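Local atomic coordinates of 6-phosphofructokinase subunit beta (Saccharomyces cerevisiae, PDB entry 3O8O), a protein that catalyses the ATP-dependent phosphorylation of fructose 6-phosphate to fructose 1,6-bisphosphate, the first committing step of glycolysis. Residues 499-507 and 709-717. Sequence-based numbering, arbitrary orientation.
Sequences SLHQLERAR and TISDTAAVV
Thr-713 OG1 is gripped from two directions: it accepts a hydrogen bond from Arg-507 NH2 at 2.8 Å, nearly in the guanidinium plane, and donates its own proton to Ile-710 O near the end of helix 708-711. Its chi1 of 44° sets the hydroxyl between backbone N and carbonyl carbon, turned back toward Ile-710 O. Arg-507 NH1 adds a weak bond to the same Ile-710 O (3.4 Å), while the CB of Ala-714 lies over one guanidinium face. Arg-507 NE bonds to Phe-513 O, and its NH2 also to Ile-515 O, which helps fix the plane of the group. Replacing Arg-507 by an alanine would probably leave Thr-713 OG1 and the carbonyls of Phe-513 and Ile-515 without their guanidinium donors. Next to the arginine the contact is van der Waals: Glu-504 lays its CG on the CB of Ala-714 (3.7 Å), and Leu-500 CD2 reaches Ala-715 O at 3.8 Å. In the C-terminal regulatory domain, away from the sugar-phosphate sites, the C-terminal end of helix 494-504 and the type I turn that follows it pack against the link between helix 708-711 and strand 715-718, with helix 729-736 touching Leu-500, Glu-504 and Ala-714, and helix 669-688 meeting Ala-715.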
loop_
_atom_site.group_PDB
_atom_site.type_symbol
_atom_site.label_atom_id
_atom_site.label_comp_id
_atom_site.label_asym_id
_atom_site.label_seq_id
_atom_site.Cartn_x
_atom_site.Cartn_y
_atom_site.Cartn_z
ATOM N N SER B 499 30.776 -7.060 0.737
ATOM C CA SER B 499 31.521 -8.306 0.746
ATOM C C SER B 499 33.002 -7.995 0.938
ATOM O O SER B 499 33.601 -8.372 1.961
ATOM C CB SER B 499 31.309 -9.071 -0.549
ATOM O OG SER B 499 29.992 -9.575 -0.609
ATOM N N LEU B 500 33.584 -7.301 -0.038
ATOM C CA LEU B 500 34.982 -6.904 0.020
ATOM C C LEU B 500 35.290 -6.524 1.446
ATOM O O LEU B 500 36.158 -7.112 2.089
ATOM C CB LEU B 500 35.229 -5.681 -0.848
ATOM C CG LEU B 500 36.673 -5.198 -0.832
ATOM C CD1 LEU B 500 37.534 -6.306 -1.392
ATOM C CD2 LEU B 500 36.839 -3.955 -1.654
ATOM N N HIS B 501 34.559 -5.532 1.938
ATOM C CA HIS B 501 34.757 -5.064 3.290
ATOM C C HIS B 501 34.773 -6.185 4.298
ATOM O O HIS B 501 35.658 -6.239 5.133
ATOM C CB HIS B 501 33.687 -4.067 3.665
ATOM C CG HIS B 501 33.565 -3.863 5.132
ATOM N ND1 HIS B 501 32.683 -4.581 5.905
ATOM C CD2 HIS B 501 34.237 -3.050 5.978
ATOM C CE1 HIS B 501 32.812 -4.215 7.169
ATOM N NE2 HIS B 501 33.750 -3.288 7.239
ATOM N N GLN B 502 33.802 -7.080 4.235
ATOM C CA GLN B 502 33.773 -8.180 5.185
ATOM C C GLN B 502 35.000 -9.089 5.067
ATOM O O GLN B 502 35.715 -9.320 6.056
ATOM C CB GLN B 502 32.488 -8.996 5.010
ATOM C CG GLN B 502 31.247 -8.297 5.548
ATOM C CD GLN B 502 29.976 -9.105 5.341
ATOM O OE1 GLN B 502 28.888 -8.648 5.675
ATOM N NE2 GLN B 502 30.107 -10.307 4.783
ATOM N N LEU B 503 35.256 -9.598 3.866
ATOM C CA LEU B 503 36.403 -10.479 3.691
ATOM C C LEU B 503 37.676 -9.848 4.239
ATOM O O LEU B 503 38.434 -10.505 4.935
ATOM C CB LEU B 503 36.602 -10.845 2.218
ATOM C CG LEU B 503 35.476 -11.644 1.562
ATOM C CD1 LEU B 503 35.952 -12.149 0.213
ATOM C CD2 LEU B 503 35.079 -12.811 2.425
ATOM N N GLU B 504 37.895 -8.568 3.939
ATOM C CA GLU B 504 39.098 -7.875 4.396
ATOM C C GLU B 504 39.214 -7.801 5.905
ATOM O O GLU B 504 40.273 -8.096 6.448
ATOM C CB GLU B 504 39.183 -6.458 3.808
ATOM C CG GLU B 504 40.443 -5.685 4.208
ATOM C CD GLU B 504 40.391 -5.107 5.634
ATOM O OE1 GLU B 504 41.449 -4.695 6.161
ATOM O OE2 GLU B 504 39.298 -5.050 6.233
ATOM N N ARG B 505 38.158 -7.403 6.609
ATOM C CA ARG B 505 38.327 -7.340 8.046
ATOM C C ARG B 505 38.151 -8.720 8.645
ATOM O O ARG B 505 38.021 -8.893 9.854
ATOM C CB ARG B 505 37.443 -6.251 8.702
ATOM C CG ARG B 505 35.982 -6.457 8.909
ATOM C CD ARG B 505 35.592 -7.366 10.042
ATOM N NE ARG B 505 34.470 -6.776 10.743
ATOM C CZ ARG B 505 33.197 -6.677 10.355
ATOM N NH1 ARG B 505 32.370 -6.068 11.185
ATOM N NH2 ARG B 505 32.723 -7.181 9.214
ATOM N N ALA B 506 38.191 -9.713 7.770
ATOM C CA ALA B 506 38.093 -11.101 8.183
ATOM C C ALA B 506 39.481 -11.668 7.937
ATOM O O ALA B 506 39.726 -12.863 8.136
ATOM C CB ALA B 506 37.065 -11.840 7.338
ATOM N N ARG B 507 40.376 -10.781 7.495
ATOM C CA ARG B 507 41.765 -11.123 7.189
ATOM C C ARG B 507 42.320 -11.903 8.362
ATOM O O ARG B 507 42.396 -13.123 8.337
ATOM C CB ARG B 507 42.595 -9.844 6.991
ATOM C CG ARG B 507 43.338 -9.737 5.663
ATOM C CD ARG B 507 42.394 -9.588 4.501
ATOM N NE ARG B 507 43.090 -9.286 3.254
ATOM C CZ ARG B 507 43.720 -8.140 2.992
ATOM N NH1 ARG B 507 43.752 -7.153 3.901
ATOM N NH2 ARG B 507 44.308 -7.977 1.811
ATOM N N THR B 709 49.684 -0.640 4.303
ATOM C CA THR B 709 50.339 -1.471 3.309
ATOM C C THR B 709 49.668 -2.815 3.038
ATOM O O THR B 709 49.720 -3.314 1.911
ATOM C CB THR B 709 51.803 -1.700 3.690
ATOM O OG1 THR B 709 51.920 -1.735 5.119
ATOM C CG2 THR B 709 52.675 -0.580 3.118
ATOM N N ILE B 710 49.054 -3.407 4.058
ATOM C CA ILE B 710 48.370 -4.685 3.874
ATOM C C ILE B 710 46.877 -4.502 3.581
ATOM O O ILE B 710 46.283 -5.252 2.802
ATOM C CB ILE B 710 48.538 -5.601 5.109
ATOM C CG1 ILE B 710 48.452 -4.777 6.405
ATOM C CG2 ILE B 710 49.852 -6.349 5.018
ATOM C CD1 ILE B 710 47.033 -4.385 6.863
ATOM N N SER B 711 46.269 -3.502 4.204
ATOM C CA SER B 711 44.874 -3.260 3.953
ATOM C C SER B 711 44.752 -2.840 2.473
ATOM O O SER B 711 43.916 -3.375 1.739
ATOM C CB SER B 711 44.339 -2.173 4.911
ATOM O OG SER B 711 44.423 -0.856 4.377
ATOM N N ASP B 712 45.620 -1.933 2.027
ATOM C CA ASP B 712 45.580 -1.430 0.661
ATOM C C ASP B 712 45.708 -2.457 -0.449
ATOM O O ASP B 712 46.093 -2.120 -1.572
ATOM C CB ASP B 712 46.638 -0.352 0.453
ATOM C CG ASP B 712 46.379 0.872 1.285
ATOM O OD1 ASP B 712 47.133 1.863 1.132
ATOM O OD2 ASP B 712 45.427 0.840 2.098
ATOM N N THR B 713 45.409 -3.712 -0.161
ATOM C CA THR B 713 45.466 -4.714 -1.213
ATOM C C THR B 713 44.031 -5.165 -1.429
ATOM O O THR B 713 43.744 -6.032 -2.261
ATOM C CB THR B 713 46.354 -5.904 -0.822
ATOM O OG1 THR B 713 46.065 -6.291 0.527
ATOM C CG2 THR B 713 47.827 -5.529 -0.945
ATOM N N ALA B 714 43.134 -4.557 -0.651
ATOM C CA ALA B 714 41.694 -4.813 -0.720
ATOM C C ALA B 714 41.081 -3.483 -1.126
ATOM O O ALA B 714 40.710 -2.682 -0.285
ATOM C CB ALA B 714 41.187 -5.221 0.624
ATOM N N ALA B 715 40.988 -3.239 -2.426
ATOM C CA ALA B 715 40.458 -1.969 -2.909
ATOM C C ALA B 715 39.429 -2.073 -4.033
ATOM O O ALA B 715 39.185 -3.145 -4.583
ATOM C CB ALA B 715 41.620 -1.078 -3.360
ATOM N N VAL B 716 38.842 -0.929 -4.370
ATOM C CA VAL B 716 37.843 -0.853 -5.427
ATOM C C VAL B 716 38.465 -0.194 -6.656
ATOM O O VAL B 716 38.999 0.917 -6.551
ATOM N N VAL B 717 38.428 -0.882 -7.802
ATOM C CA VAL B 717 38.953 -0.290 -9.021
ATOM C C VAL B 717 37.912 0.742 -9.402
ATOM O O VAL B 717 36.794 0.386 -9.810
ATOM C CB VAL B 717 39.004 -1.247 -10.201
ATOM C CG1 VAL B 717 40.034 -0.755 -11.198
ATOM C CG2 VAL B 717 39.276 -2.640 -9.741
#